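Local coordinates for aluminum resistance protein (Clostridium novyi, PDB 3I16) that probably cleaves carbon-sulfur bonds with the help of pyridoxal-5'-phosphate, as a lyase related to methionine gamma-lyase, and is probably involved in aluminium resistance, at residues Leu119-Glu124 with Val180-Ser185; Ile214-Asn219 with Ala235-Gly240; Asn99-Leu104 with Asp127-Val132; Ala107-Leu112 with Gly142-Phe147. All coordinates share one frame; numbering follows the deposited sequence.

Contact 1: residues Leu119-Glu124 with Val180-Ser185; sequences LSVCGE and VHIQRS. With PLP (pyridoxal-5'-phosphate), chain J.
Val121 and Val180 meet methyl to methyl at the apolar centre, CG1 of Val121 lying 3.5 Å from CG1 of Val180, the side chains almost perpendicular. The other methyl of Val121, CG2, rests on CG1 of Ile182, and helices 164-173 and 196-209 cover this face. The valines sit on, or just past, two neighbouring parallel strands of the seven-stranded mixed sheet in the cofactor-binding domain of this aminotransferase-clan PLP enzyme. His181 N gives a hydrogen bond to Leu119 O (2.9 Å), and Val121 N returns one to His181 O with an N-H...O angle of 165°. Where the strands part, a water accepts from Cys122 N and Gln183 N and donates to His181 O. On the face opposite the valines, Ser120 OG and His181 ND1 share a hydrogen bond of 2.9 Å at the edge of the imidazole. Farther out, the extended chain of Gln183 brings its amide beside the cofactor, CD lying 3.7 Å from PLP C2A, while NE2 donates to Ser185 O and OE1 accepts from Tyr126 N.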
loop_
_atom_site.group_PDB
_atom_site.type_symbol
_atom_site.label_atom_id
_atom_site.label_comp_id
_atom_site.label_asym_id
_atom_site.label_seq_id
_atom_site.Cartn_x
_atom_site.Cartn_y
_atom_site.Cartn_z
ATOM N N LEU B 119 14.064 14.800 -35.773
ATOM C CA LEU B 119 13.593 14.218 -37.016
ATOM C C LEU B 119 12.916 12.865 -36.787
ATOM O O LEU B 119 13.569 11.899 -36.402
ATOM C CB LEU B 119 14.765 14.027 -37.997
ATOM C CG LEU B 119 14.426 13.406 -39.356
ATOM C CD1 LEU B 119 13.480 14.307 -40.195
ATOM C CD2 LEU B 119 15.713 13.063 -40.149
ATOM N N SER B 120 11.613 12.810 -37.032
ATOM C CA SER B 120 10.862 11.560 -36.948
ATOM C C SER B 120 10.964 10.876 -38.286
ATOM O O SER B 120 10.595 11.453 -39.306
ATOM C CB SER B 120 9.404 11.816 -36.590
ATOM O OG SER B 120 9.362 12.201 -35.244
ATOM N N VAL B 121 11.445 9.638 -38.276
ATOM C CA VAL B 121 11.721 8.898 -39.507
ATOM C C VAL B 121 10.695 7.815 -39.873
ATOM O O VAL B 121 10.808 7.189 -40.941
ATOM C CB VAL B 121 13.175 8.344 -39.484
ATOM C CG1 VAL B 121 14.159 9.521 -39.386
ATOM C CG2 VAL B 121 13.388 7.355 -38.340
ATOM N N CYS B 122 9.681 7.625 -39.030
ATOM C CA CYS B 122 8.607 6.653 -39.306
ATOM C C CYS B 122 7.298 7.344 -39.631
ATOM O O CYS B 122 6.218 6.840 -39.308
ATOM C CB CYS B 122 8.425 5.702 -38.123
ATOM S SG CYS B 122 9.977 4.797 -37.788
ATOM N N GLY B 123 7.386 8.488 -40.293
ATOM C CA GLY B 123 6.209 9.262 -40.586
ATOM C C GLY B 123 5.742 9.995 -39.334
ATOM O O GLY B 123 6.488 10.130 -38.341
ATOM N N GLU B 124 4.490 10.430 -39.357
ATOM C CA GLU B 124 3.910 11.186 -38.252
ATOM C C GLU B 124 3.873 10.323 -36.992
ATOM O O GLU B 124 3.426 9.167 -37.060
ATOM C CB GLU B 124 2.496 11.702 -38.598
ATOM C CG GLU B 124 1.371 10.651 -38.710
ATOM C CD GLU B 124 0.008 11.282 -38.980
ATOM O OE1 GLU B 124 -0.081 12.523 -39.028
ATOM O OE2 GLU B 124 -0.980 10.535 -39.133
ATOM N N VAL B 180 17.138 11.763 -33.715
ATOM C CA VAL B 180 16.250 11.057 -34.643
ATOM C C VAL B 180 15.328 10.195 -33.780
ATOM O O VAL B 180 15.790 9.456 -32.897
ATOM C CB VAL B 180 17.020 10.218 -35.717
ATOM C CG1 VAL B 180 16.100 9.190 -36.443
ATOM C CG2 VAL B 180 17.658 11.134 -36.758
ATOM N N HIS B 181 14.023 10.360 -34.008
ATOM C CA HIS B 181 12.990 9.631 -33.321
ATOM C C HIS B 181 12.446 8.527 -34.233
ATOM O O HIS B 181 12.016 8.787 -35.361
ATOM C CB HIS B 181 11.885 10.583 -32.876
ATOM C CG HIS B 181 10.574 9.908 -32.598
ATOM N ND1 HIS B 181 9.519 9.955 -33.484
ATOM C CD2 HIS B 181 10.153 9.166 -31.551
ATOM C CE1 HIS B 181 8.511 9.258 -32.996
ATOM N NE2 HIS B 181 8.863 8.792 -31.815
ATOM N N ILE B 182 12.462 7.307 -33.716
ATOM C CA ILE B 182 12.017 6.120 -34.416
ATOM C C ILE B 182 10.902 5.422 -33.630
ATOM O O ILE B 182 11.099 5.016 -32.492
ATOM C CB ILE B 182 13.177 5.116 -34.477
ATOM C CG1 ILE B 182 14.401 5.718 -35.188
ATOM C CG2 ILE B 182 12.745 3.846 -35.121
ATOM C CD1 ILE B 182 15.691 4.984 -34.787
ATOM N N GLN B 183 9.741 5.265 -34.237
ATOM C CA GLN B 183 8.635 4.592 -33.567
ATOM C C GLN B 183 8.606 3.135 -33.992
ATOM O O GLN B 183 8.468 2.851 -35.166
ATOM C CB GLN B 183 7.333 5.266 -33.941
ATOM C CG GLN B 183 6.137 4.776 -33.147
ATOM C CD GLN B 183 4.926 5.619 -33.445
ATOM O OE1 GLN B 183 4.902 6.830 -33.155
ATOM N NE2 GLN B 183 3.911 4.994 -34.045
ATOM N N ARG B 184 8.736 2.218 -33.034
ATOM C CA ARG B 184 8.746 0.792 -33.345
ATOM C C ARG B 184 7.361 0.275 -33.747
ATOM O O ARG B 184 7.198 -0.337 -34.817
ATOM C CB ARG B 184 9.278 0.011 -32.150
ATOM C CG ARG B 184 9.386 -1.460 -32.387
ATOM C CD ARG B 184 10.075 -2.132 -31.271
ATOM N NE ARG B 184 10.223 -3.569 -31.503
ATOM C CZ ARG B 184 10.870 -4.384 -30.677
ATOM N NH1 ARG B 184 11.458 -3.913 -29.583
ATOM N NH2 ARG B 184 10.939 -5.672 -30.943
ATOM N N SER B 185 6.373 0.529 -32.892
ATOM C CA SER B 185 4.991 0.088 -33.112
ATOM C C SER B 185 4.296 1.010 -34.108
ATOM O O SER B 185 4.660 2.175 -34.243
ATOM C CB SER B 185 4.238 0.081 -31.776
ATOM O OG SER B 185 2.906 -0.359 -31.928
HETATM N N1 PLP J . 3.951 5.163 -28.599
HETATM C C2 PLP J . 3.276 4.124 -29.166
HETATM C C2A PLP J . 3.629 3.671 -30.549
HETATM C C3 PLP J . 2.271 3.500 -28.428
HETATM O O3 PLP J . 1.599 2.445 -28.992
HETATM C C4 PLP J . 1.953 3.942 -27.135
HETATM C C5 PLP J . 2.648 5.009 -26.575
HETATM C C6 PLP J . 3.652 5.593 -27.320
HETATM C C5A PLP J . 2.397 5.532 -25.173
HETATM O O4P PLP J . 1.043 5.654 -24.887
HETATM P P PLP J . 0.413 5.965 -23.410
HETATM O O1P PLP J . 0.941 5.073 -22.296
HETATM O O2P PLP J . -1.045 5.630 -23.609
HETATM O O3P PLP J . 0.681 7.421 -23.063
HETATM O O HOH W 1 9.473 7.764 -36.199
HETATM O O HOH W 2 1.636 6.561 -35.585
#

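Contact 2: residues Ile214-Asn219 with Ala235-Gly240; sequences ICFVDN and ADLIAG. With PLP (pyridoxal-5'-phosphate), chain J.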
loop_
_atom_site.group_PDB
_atom_site.type_symbol
_atom_site.label_atom_id
_atom_site.label_comp_id
_atom_site.label_asym_id
_atom_site.label_seq_id
_atom_site.Cartn_x
_atom_site.Cartn_y
_atom_site.Cartn_z
ATOM N N ILE B 214 21.538 11.639 -31.604
ATOM C CA ILE B 214 20.930 10.701 -30.659
ATOM C C ILE B 214 19.848 9.908 -31.408
ATOM O O ILE B 214 18.951 10.480 -32.046
ATOM C CB ILE B 214 20.290 11.435 -29.462
ATOM C CG1 ILE B 214 21.347 12.192 -28.667
ATOM C CG2 ILE B 214 19.536 10.469 -28.540
ATOM C CD1 ILE B 214 22.565 11.336 -28.246
ATOM N N CYS B 215 19.968 8.590 -31.376
ATOM C CA CYS B 215 18.954 7.723 -31.950
ATOM C C CYS B 215 18.030 7.242 -30.832
ATOM O O CYS B 215 18.418 6.419 -29.997
ATOM C CB CYS B 215 19.621 6.588 -32.689
ATOM S SG CYS B 215 20.318 7.187 -34.279
ATOM N N PHE B 216 16.818 7.799 -30.822
ATOM C CA PHE B 216 15.800 7.522 -29.820
ATOM C C PHE B 216 14.659 6.641 -30.347
ATOM O O PHE B 216 14.039 6.957 -31.348
ATOM C CB PHE B 216 15.237 8.856 -29.292
ATOM C CG PHE B 216 14.092 8.709 -28.325
ATOM C CD1 PHE B 216 14.228 7.937 -27.174
ATOM C CD2 PHE B 216 12.910 9.406 -28.515
ATOM C CE1 PHE B 216 13.181 7.806 -26.277
ATOM C CE2 PHE B 216 11.848 9.305 -27.600
ATOM C CZ PHE B 216 11.987 8.509 -26.474
ATOM N N VAL B 217 14.380 5.540 -29.655
ATOM C CA VAL B 217 13.296 4.648 -30.062
ATOM C C VAL B 217 12.191 4.564 -29.030
ATOM O O VAL B 217 12.436 4.329 -27.842
ATOM C CB VAL B 217 13.791 3.209 -30.320
ATOM C CG1 VAL B 217 12.612 2.335 -30.825
ATOM C CG2 VAL B 217 14.945 3.208 -31.320
ATOM N N ASP B 218 10.974 4.781 -29.515
ATOM C CA ASP B 218 9.726 4.567 -28.774
ATOM C C ASP B 218 9.534 3.074 -28.898
ATOM O O ASP B 218 9.165 2.577 -29.964
ATOM C CB ASP B 218 8.591 5.321 -29.487
ATOM C CG ASP B 218 7.199 4.995 -28.948
ATOM O OD1 ASP B 218 7.028 4.078 -28.116
ATOM O OD2 ASP B 218 6.265 5.709 -29.365
ATOM N N ASN B 219 9.781 2.368 -27.808
ATOM C CA ASN B 219 9.777 0.920 -27.777
ATOM C C ASN B 219 8.459 0.289 -27.315
ATOM O O ASN B 219 8.363 -0.941 -27.235
ATOM C CB ASN B 219 10.923 0.432 -26.859
ATOM C CG ASN B 219 11.418 -0.963 -27.230
ATOM O OD1 ASN B 219 11.500 -1.285 -28.413
ATOM N ND2 ASN B 219 11.754 -1.787 -26.232
ATOM N N ALA B 235 20.653 1.937 -30.560
ATOM C CA ALA B 235 19.797 2.993 -30.036
ATOM C C ALA B 235 20.504 3.611 -28.839
ATOM O O ALA B 235 21.032 2.888 -28.002
ATOM C CB ALA B 235 18.428 2.426 -29.605
ATOM N N ASP B 236 20.511 4.938 -28.757
ATOM C CA ASP B 236 21.109 5.636 -27.629
ATOM C C ASP B 236 20.148 5.694 -26.457
ATOM O O ASP B 236 20.558 5.841 -25.303
ATOM C CB ASP B 236 21.476 7.072 -28.045
ATOM C CG ASP B 236 22.518 7.105 -29.154
ATOM O OD1 ASP B 236 23.679 6.786 -28.880
ATOM O OD2 ASP B 236 22.184 7.450 -30.300
ATOM N N LEU B 237 18.862 5.620 -26.757
ATOM C CA LEU B 237 17.837 5.769 -25.733
ATOM C C LEU B 237 16.540 5.189 -26.256
ATOM O O LEU B 237 16.213 5.347 -27.436
ATOM C CB LEU B 237 17.641 7.256 -25.408
ATOM C CG LEU B 237 16.649 7.690 -24.321
ATOM C CD1 LEU B 237 17.089 7.234 -22.938
ATOM C CD2 LEU B 237 16.473 9.233 -24.302
ATOM N N ILE B 238 15.811 4.524 -25.363
ATOM C CA ILE B 238 14.513 3.961 -25.668
ATOM C C ILE B 238 13.628 4.303 -24.513
ATOM O O ILE B 238 14.120 4.572 -23.426
ATOM C CB ILE B 238 14.520 2.413 -25.858
ATOM C CG1 ILE B 238 14.967 1.669 -24.583
ATOM C CG2 ILE B 238 15.399 2.026 -27.041
ATOM C CD1 ILE B 238 14.843 0.149 -24.715
ATOM N N ALA B 239 12.319 4.286 -24.748
ATOM C CA ALA B 239 11.352 4.559 -23.705
ATOM C C ALA B 239 10.131 3.714 -23.907
ATOM O O ALA B 239 9.823 3.343 -25.053
ATOM C CB ALA B 239 10.952 6.050 -23.708
ATOM N N GLY B 240 9.429 3.454 -22.807
ATOM C CA GLY B 240 8.169 2.722 -22.826
ATOM C C GLY B 240 7.340 2.839 -21.555
ATOM O O GLY B 240 7.758 3.440 -20.563
HETATM N N1 PLP J . 3.951 5.163 -28.599
HETATM C C2 PLP J . 3.276 4.124 -29.166
HETATM C C2A PLP J . 3.629 3.671 -30.549
HETATM C C3 PLP J . 2.271 3.500 -28.428
HETATM O O3 PLP J . 1.599 2.445 -28.992
HETATM C C4 PLP J . 1.953 3.942 -27.135
HETATM C C5 PLP J . 2.648 5.009 -26.575
HETATM C C6 PLP J . 3.652 5.593 -27.320
HETATM C C5A PLP J . 2.397 5.532 -25.173
HETATM O O4P PLP J . 1.043 5.654 -24.887
HETATM P P PLP J . 0.413 5.965 -23.410
HETATM O O1P PLP J . 0.941 5.073 -22.296
HETATM O O2P PLP J . -1.045 5.630 -23.609
HETATM O O3P PLP J . 0.681 7.421 -23.063
#
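The unusual feature is Asp236: just ahead of its strand, its carboxylate takes the place of a backbone acceptor in a parallel strand pair, 214-218 with 237-240, of the mixed sheet of the PLP-binding domain. OD2 receives Cys215 N at 2.7 Å in an almost straight bond (177°), using its anti lone pair, and the same oxygen forms a salt bridge with Lys207. CG of Asp236 lies anti to its carbonyl carbon (chi1 -63°), which turns the carboxylate back to the neighbouring strand, while Asp236 N donates to Cys215 O. The strand axes run 19° apart. Val217 N donates to Leu237 O, and Val217 O accepts from Ala239 N. On one face the Phe216 ring reaches across the strand gap: CD1 touches Leu237 CG at 3.7 Å, and Ala239 CB sits at the ring edge. Val217 and Ile238 pack on the other face. Asn219 ends the pairing by donating its N to Ala239 O, and its side-chain oxygen accepts from Arg184. At the cofactor end of strand 214-218 an aspartate faces the pyridine nitrogen, as in fold-type I PLP enzymes: Asp218 OD2 accepts from PLP N1 in a very short hydrogen bond of 2.5 Å, its exact length doubtful.

Contact 3: residues Asn99-Leu104 with Asp127-Val132; sequences NGTHAL and DTLHDV. With PLP (pyridoxal-5'-phosphate), chain J.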
loop_
_atom_site.group_PDB
_atom_site.type_symbol
_atom_site.label_atom_id
_atom_site.label_comp_id
_atom_site.label_asym_id
_atom_site.label_seq_id
_atom_site.Cartn_x
_atom_site.Cartn_y
_atom_site.Cartn_z
ATOM N N ASN B 99 2.204 7.772 -17.889
ATOM C CA ASN B 99 1.901 6.931 -19.035
ATOM C C ASN B 99 3.122 6.921 -19.935
ATOM O O ASN B 99 4.142 7.529 -19.596
ATOM C CB ASN B 99 0.646 7.428 -19.788
ATOM C CG ASN B 99 0.747 8.860 -20.240
ATOM O OD1 ASN B 99 1.834 9.397 -20.505
ATOM N ND2 ASN B 99 -0.414 9.508 -20.339
ATOM N N GLY B 100 3.038 6.202 -21.051
ATOM C CA GLY B 100 4.135 6.132 -21.992
ATOM C C GLY B 100 4.472 7.448 -22.658
ATOM O O GLY B 100 5.630 7.736 -22.907
ATOM N N THR B 101 3.459 8.243 -22.971
ATOM C CA THR B 101 3.690 9.557 -23.572
ATOM C C THR B 101 4.569 10.422 -22.656
ATOM O O THR B 101 5.432 11.167 -23.123
ATOM C CB THR B 101 2.339 10.246 -23.859
ATOM O OG1 THR B 101 1.536 9.370 -24.662
ATOM C CG2 THR B 101 2.513 11.579 -24.566
ATOM N N HIS B 102 4.352 10.316 -21.346
ATOM C CA HIS B 102 5.148 11.062 -20.384
ATOM C C HIS B 102 6.619 10.666 -20.509
ATOM O O HIS B 102 7.472 11.542 -20.641
ATOM C CB HIS B 102 4.606 10.863 -18.967
ATOM C CG HIS B 102 5.246 11.728 -17.931
ATOM N ND1 HIS B 102 4.996 11.563 -16.582
ATOM C CD2 HIS B 102 6.171 12.715 -18.026
ATOM C CE1 HIS B 102 5.695 12.455 -15.902
ATOM N NE2 HIS B 102 6.416 13.164 -16.756
ATOM N N ALA B 103 6.905 9.365 -20.538
ATOM C CA ALA B 103 8.279 8.883 -20.677
ATOM C C ALA B 103 8.924 9.364 -21.988
ATOM O O ALA B 103 10.059 9.811 -21.986
ATOM C CB ALA B 103 8.330 7.355 -20.598
ATOM N N LEU B 104 8.195 9.285 -23.099
ATOM C CA LEU B 104 8.712 9.728 -24.396
ATOM C C LEU B 104 8.975 11.229 -24.410
ATOM O O LEU B 104 10.028 11.689 -24.855
ATOM C CB LEU B 104 7.728 9.363 -25.502
ATOM C CG LEU B 104 7.507 7.856 -25.697
ATOM C CD1 LEU B 104 6.181 7.622 -26.361
ATOM C CD2 LEU B 104 8.625 7.235 -26.495
ATOM N N ASP B 127 -0.426 9.837 -32.146
ATOM C CA ASP B 127 -1.260 10.983 -31.806
ATOM C C ASP B 127 -0.933 11.832 -30.605
ATOM O O ASP B 127 -0.880 13.057 -30.708
ATOM C CB ASP B 127 -2.723 10.530 -31.624
ATOM C CG ASP B 127 -3.270 9.790 -32.836
ATOM O OD1 ASP B 127 -2.738 8.695 -33.146
ATOM O OD2 ASP B 127 -4.242 10.289 -33.442
ATOM N N THR B 128 -0.742 11.189 -29.464
ATOM C CA THR B 128 -0.566 11.931 -28.220
ATOM C C THR B 128 0.752 12.717 -28.195
ATOM O O THR B 128 0.882 13.653 -27.412
ATOM C CB THR B 128 -0.679 11.014 -26.988
ATOM O OG1 THR B 128 0.513 10.220 -26.873
ATOM C CG2 THR B 128 -1.895 10.097 -27.111
ATOM N N LEU B 129 1.687 12.387 -29.100
ATOM C CA LEU B 129 2.962 13.087 -29.144
ATOM C C LEU B 129 2.858 14.402 -29.911
ATOM O O LEU B 129 3.719 15.276 -29.773
ATOM C CB LEU B 129 4.029 12.167 -29.736
ATOM C CG LEU B 129 5.400 12.094 -29.082
ATOM C CD1 LEU B 129 5.328 11.921 -27.547
ATOM C CD2 LEU B 129 6.156 10.921 -29.715
ATOM N N HIS B 130 1.782 14.602 -30.662
ATOM C CA HIS B 130 1.662 15.823 -31.474
ATOM C C HIS B 130 1.662 17.116 -30.658
ATOM O O HIS B 130 2.287 18.103 -31.061
ATOM C CB HIS B 130 0.441 15.748 -32.388
ATOM C CG HIS B 130 0.549 14.682 -33.446
ATOM N ND1 HIS B 130 0.094 14.869 -34.731
ATOM C CD2 HIS B 130 1.106 13.444 -33.421
ATOM C CE1 HIS B 130 0.322 13.776 -35.436
ATOM N NE2 HIS B 130 0.931 12.895 -34.663
ATOM N N ASP B 131 0.992 17.114 -29.512
ATOM C CA ASP B 131 0.973 18.282 -28.633
ATOM C C ASP B 131 2.291 18.489 -27.877
ATOM O O ASP B 131 2.637 19.611 -27.529
ATOM C CB ASP B 131 -0.172 18.175 -27.625
ATOM C CG ASP B 131 -1.549 18.422 -28.257
ATOM O OD1 ASP B 131 -1.640 18.881 -29.416
ATOM O OD2 ASP B 131 -2.545 18.155 -27.563
ATOM N N VAL B 132 2.993 17.398 -27.613
ATOM C CA VAL B 132 4.256 17.426 -26.921
ATOM C C VAL B 132 5.272 18.113 -27.807
ATOM O O VAL B 132 6.043 18.958 -27.342
ATOM C CB VAL B 132 4.724 15.996 -26.567
ATOM C CG1 VAL B 132 6.088 16.014 -25.922
ATOM C CG2 VAL B 132 3.702 15.310 -25.623
HETATM N N1 PLP J . 3.951 5.163 -28.599
HETATM C C2 PLP J . 3.276 4.124 -29.166
HETATM C C2A PLP J . 3.629 3.671 -30.549
HETATM C C3 PLP J . 2.271 3.500 -28.428
HETATM O O3 PLP J . 1.599 2.445 -28.992
HETATM C C4 PLP J . 1.953 3.942 -27.135
HETATM C C5 PLP J . 2.648 5.009 -26.575
HETATM C C6 PLP J . 3.652 5.593 -27.320
HETATM C C5A PLP J . 2.397 5.532 -25.173
HETATM O O4P PLP J . 1.043 5.654 -24.887
HETATM P P PLP J . 0.413 5.965 -23.410
HETATM O O1P PLP J . 0.941 5.073 -22.296
HETATM O O2P PLP J . -1.045 5.630 -23.609
HETATM O O3P PLP J . 0.681 7.421 -23.063
#
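Thr101 reaches from the first turn of helix 100-111 to Thr128, its OG1 branch serving polar partners and its CG2 branch mainly apolar ones. CB lies 3.5 Å from Thr128 OG1. OG1 accepts a hydrogen bond from Thr128 OG1 (2.6 Å) and donates its own to PLP O3P at 2.7 Å. Thr128 is thus a second-shell residue, whose bond would help to fix the rotation of the hydroxyl that holds the phosphate. With chi1 at -55°, OG1 stands beside the backbone N of Thr101, and both donate to O3P, N at 2.9 Å. CG2, anti to that N, also lies 3.3 Å from Thr128 OG1 and then meets Leu129 CD1 and Val132 CG2, each at 4.1 Å. Leu129 CD1 also touches Leu104 CB, while Leu104 CD1 comes 3.4 Å from PLP C6.

The phosphate is held at a helix N-terminus, a setting in which the helix dipole would be expected to stabilise its charge. Gly100 N donates to O1P, and Asn99, the N-cap, accepts from His102 N through OD1. Tyr68 of the second subunit adds a further hydrogen bond to the cofactor. Helix 100-111 rests through Leu104 on Phe216 and Asp218 of strand 214-218, whereas Val132, near the end of helix 129-133, packs on Pro274 of the second subunit.

Contact 4: residues Ala107-Leu112 with Gly142-Phe147; sequences ALFGNL and GSLKEF. With EDO (1,2-ethanediol), chain K; EDO (1,2-ethanediol), chain S.
The end of helix 100-111 packs against a loop with a short 3-10 turn at 145-146 that precedes strand 150-153 of the PLP-binding domain, and no hydrogen bond joins the two segments; Phe109 and Leu144 are the closest backbone neighbours, their CA atoms 6.8 Å apart. Within 142-147, Ser143 forms an ST motif, its OG accepting from Glu146 N, and Glu146 OE1 accepts from Gly142 N and Ser143 N, tying the turn together. Leu144 and Phe109 carry most of the contact. With CG of Leu144 anti to the carbonyl carbon (chi1 -71°), the isobutyl group is sent to the helix: CD2 lies over the centre of the Phe109 ring, 3.7 Å from the centroid and 12° off the normal, a CH-pi contact, and CD1 reaches Leu108 CB and Leu112 CD1, each at 4.1 Å. Arg270 makes a cation-pi contact with Phe109, and Pro274 of the second subunit packs on the same side chain. At the ring edge, near its plane, Phe109 CZ approaches Gly142 O to 3.1 Å.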
loop_
_atom_site.group_PDB
_atom_site.type_symbol
_atom_site.label_atom_id
_atom_site.label_comp_id
_atom_site.label_asym_id
_atom_site.label_seq_id
_atom_site.Cartn_x
_atom_site.Cartn_y
_atom_site.Cartn_z
ATOM N N ALA B 107 12.027 12.156 -22.477
ATOM C CA ALA B 107 13.203 11.871 -23.304
ATOM C C ALA B 107 13.535 13.035 -24.245
ATOM O O ALA B 107 14.698 13.461 -24.349
ATOM C CB ALA B 107 12.989 10.586 -24.141
ATOM N N LEU B 108 12.510 13.538 -24.917
ATOM C CA LEU B 108 12.673 14.596 -25.897
ATOM C C LEU B 108 13.030 15.937 -25.238
ATOM O O LEU B 108 14.046 16.548 -25.575
ATOM C CB LEU B 108 11.408 14.705 -26.758
ATOM C CG LEU B 108 11.083 13.472 -27.615
ATOM C CD1 LEU B 108 9.687 13.604 -28.245
ATOM C CD2 LEU B 108 12.150 13.204 -28.693
ATOM N N PHE B 109 12.207 16.402 -24.311
ATOM C CA PHE B 109 12.529 17.641 -23.597
ATOM C C PHE B 109 13.863 17.522 -22.869
ATOM O O PHE B 109 14.614 18.498 -22.766
ATOM C CB PHE B 109 11.461 18.026 -22.579
ATOM C CG PHE B 109 10.264 18.742 -23.168
ATOM C CD1 PHE B 109 10.310 20.093 -23.445
ATOM C CD2 PHE B 109 9.077 18.064 -23.381
ATOM C CE1 PHE B 109 9.205 20.752 -23.943
ATOM C CE2 PHE B 109 7.976 18.710 -23.885
ATOM C CZ PHE B 109 8.041 20.047 -24.175
ATOM N N GLY B 110 14.152 16.330 -22.354
ATOM C CA GLY B 110 15.398 16.117 -21.632
ATOM C C GLY B 110 16.621 16.246 -22.528
ATOM O O GLY B 110 17.640 16.828 -22.118
ATOM N N ASN B 111 16.503 15.754 -23.762
ATOM C CA ASN B 111 17.640 15.728 -24.681
ATOM C C ASN B 111 17.720 16.787 -25.783
ATOM O O ASN B 111 18.703 16.791 -26.528
ATOM C CB ASN B 111 17.801 14.309 -25.262
ATOM C CG ASN B 111 18.278 13.314 -24.212
ATOM O OD1 ASN B 111 19.486 13.137 -24.028
ATOM N ND2 ASN B 111 17.336 12.715 -23.469
ATOM N N LEU B 112 16.742 17.698 -25.862
ATOM C CA LEU B 112 16.729 18.744 -26.898
ATOM C C LEU B 112 16.778 20.129 -26.250
ATOM O O LEU B 112 16.280 20.318 -25.146
ATOM C CB LEU B 112 15.488 18.609 -27.795
ATOM C CG LEU B 112 15.454 17.408 -28.745
ATOM C CD1 LEU B 112 14.010 17.123 -29.150
ATOM C CD2 LEU B 112 16.378 17.617 -29.993
ATOM N N GLY B 142 3.389 24.678 -23.800
ATOM C CA GLY B 142 4.822 24.483 -23.638
ATOM C C GLY B 142 5.377 23.313 -24.418
ATOM O O GLY B 142 6.098 22.483 -23.886
ATOM N N SER B 143 5.041 23.250 -25.695
ATOM C CA SER B 143 5.536 22.205 -26.555
ATOM C C SER B 143 6.996 22.450 -26.863
ATOM O O SER B 143 7.504 23.548 -26.645
ATOM C CB SER B 143 4.791 22.244 -27.877
ATOM O OG SER B 143 5.081 23.462 -28.548
ATOM N N LEU B 144 7.665 21.412 -27.365
ATOM C CA LEU B 144 9.029 21.560 -27.866
ATOM C C LEU B 144 9.175 22.817 -28.750
ATOM O O LEU B 144 10.112 23.621 -28.581
ATOM C CB LEU B 144 9.420 20.312 -28.684
ATOM C CG LEU B 144 9.651 19.011 -27.926
ATOM C CD1 LEU B 144 9.957 17.887 -28.908
ATOM C CD2 LEU B 144 10.764 19.168 -26.968
ATOM N N LYS B 145 8.221 23.010 -29.658
ATOM C CA LYS B 145 8.245 24.153 -30.584
ATOM C C LYS B 145 8.244 25.465 -29.806
ATOM O O LYS B 145 9.031 26.377 -30.106
ATOM C CB LYS B 145 7.057 24.104 -31.541
ATOM C CG LYS B 145 7.164 25.049 -32.729
ATOM C CD LYS B 145 5.883 24.975 -33.542
ATOM C CE LYS B 145 6.058 25.351 -35.010
ATOM N NZ LYS B 145 4.786 25.072 -35.775
ATOM N N GLU B 146 7.410 25.526 -28.763
ATOM C CA GLU B 146 7.322 26.717 -27.905
ATOM C C GLU B 146 8.613 26.982 -27.120
ATOM O O GLU B 146 8.824 28.082 -26.651
ATOM C CB GLU B 146 6.074 26.656 -27.021
ATOM C CG GLU B 146 4.815 26.822 -27.897
ATOM C CD GLU B 146 3.502 26.461 -27.233
ATOM O OE1 GLU B 146 3.498 25.671 -26.267
ATOM O OE2 GLU B 146 2.456 26.952 -27.726
ATOM N N PHE B 147 9.483 25.982 -27.030
ATOM C CA PHE B 147 10.796 26.134 -26.414
ATOM C C PHE B 147 11.942 26.228 -27.456
ATOM O O PHE B 147 13.117 26.030 -27.127
ATOM C CB PHE B 147 11.010 25.045 -25.353
ATOM C CG PHE B 147 10.327 25.367 -24.057
ATOM C CD1 PHE B 147 10.960 26.164 -23.101
ATOM C CD2 PHE B 147 9.035 24.981 -23.838
ATOM C CE1 PHE B 147 10.319 26.511 -21.928
ATOM C CE2 PHE B 147 8.390 25.307 -22.664
ATOM C CZ PHE B 147 9.032 26.081 -21.704
HETATM C C1 EDO K . 6.355 23.771 -20.023
HETATM O O1 EDO K . 7.534 23.670 -19.217
HETATM C C2 EDO K . 5.767 22.394 -20.315
HETATM O O2 EDO K . 6.626 21.562 -21.105
HETATM C C1 EDO S . 15.017 19.769 -17.947
HETATM O O1 EDO S . 14.540 21.094 -17.707
HETATM C C2 EDO S . 15.288 19.513 -19.429
HETATM O O2 EDO S . 14.101 19.335 -20.227
#

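Overall arrangement
Three of the four contacts meet at the cofactor; the fourth lies at the far end of helix 100-111. Contacts 1 and 2 share one sheet, with centres 10 Å apart: strands 177-183 and 214-218 are neighbours, and Val180 N lies 2.8 Å from Ile214 O. Helix 100-111 serves contacts 3 and 4, whose centres are 11 Å apart; its start grips the phosphate, while in contact 4 the side chain of Leu108 is about 10 Å from PLP. The helix meets contact 2 through Leu104 CD2, 3.6 Å from Asp218 CB, and Ala107 CB, beside Phe216. Contacts 1, 2 and 3 thus approach PLP from its methyl, ring nitrogen and phosphate, whereas contacts 3 and 4 also reach the second subunit.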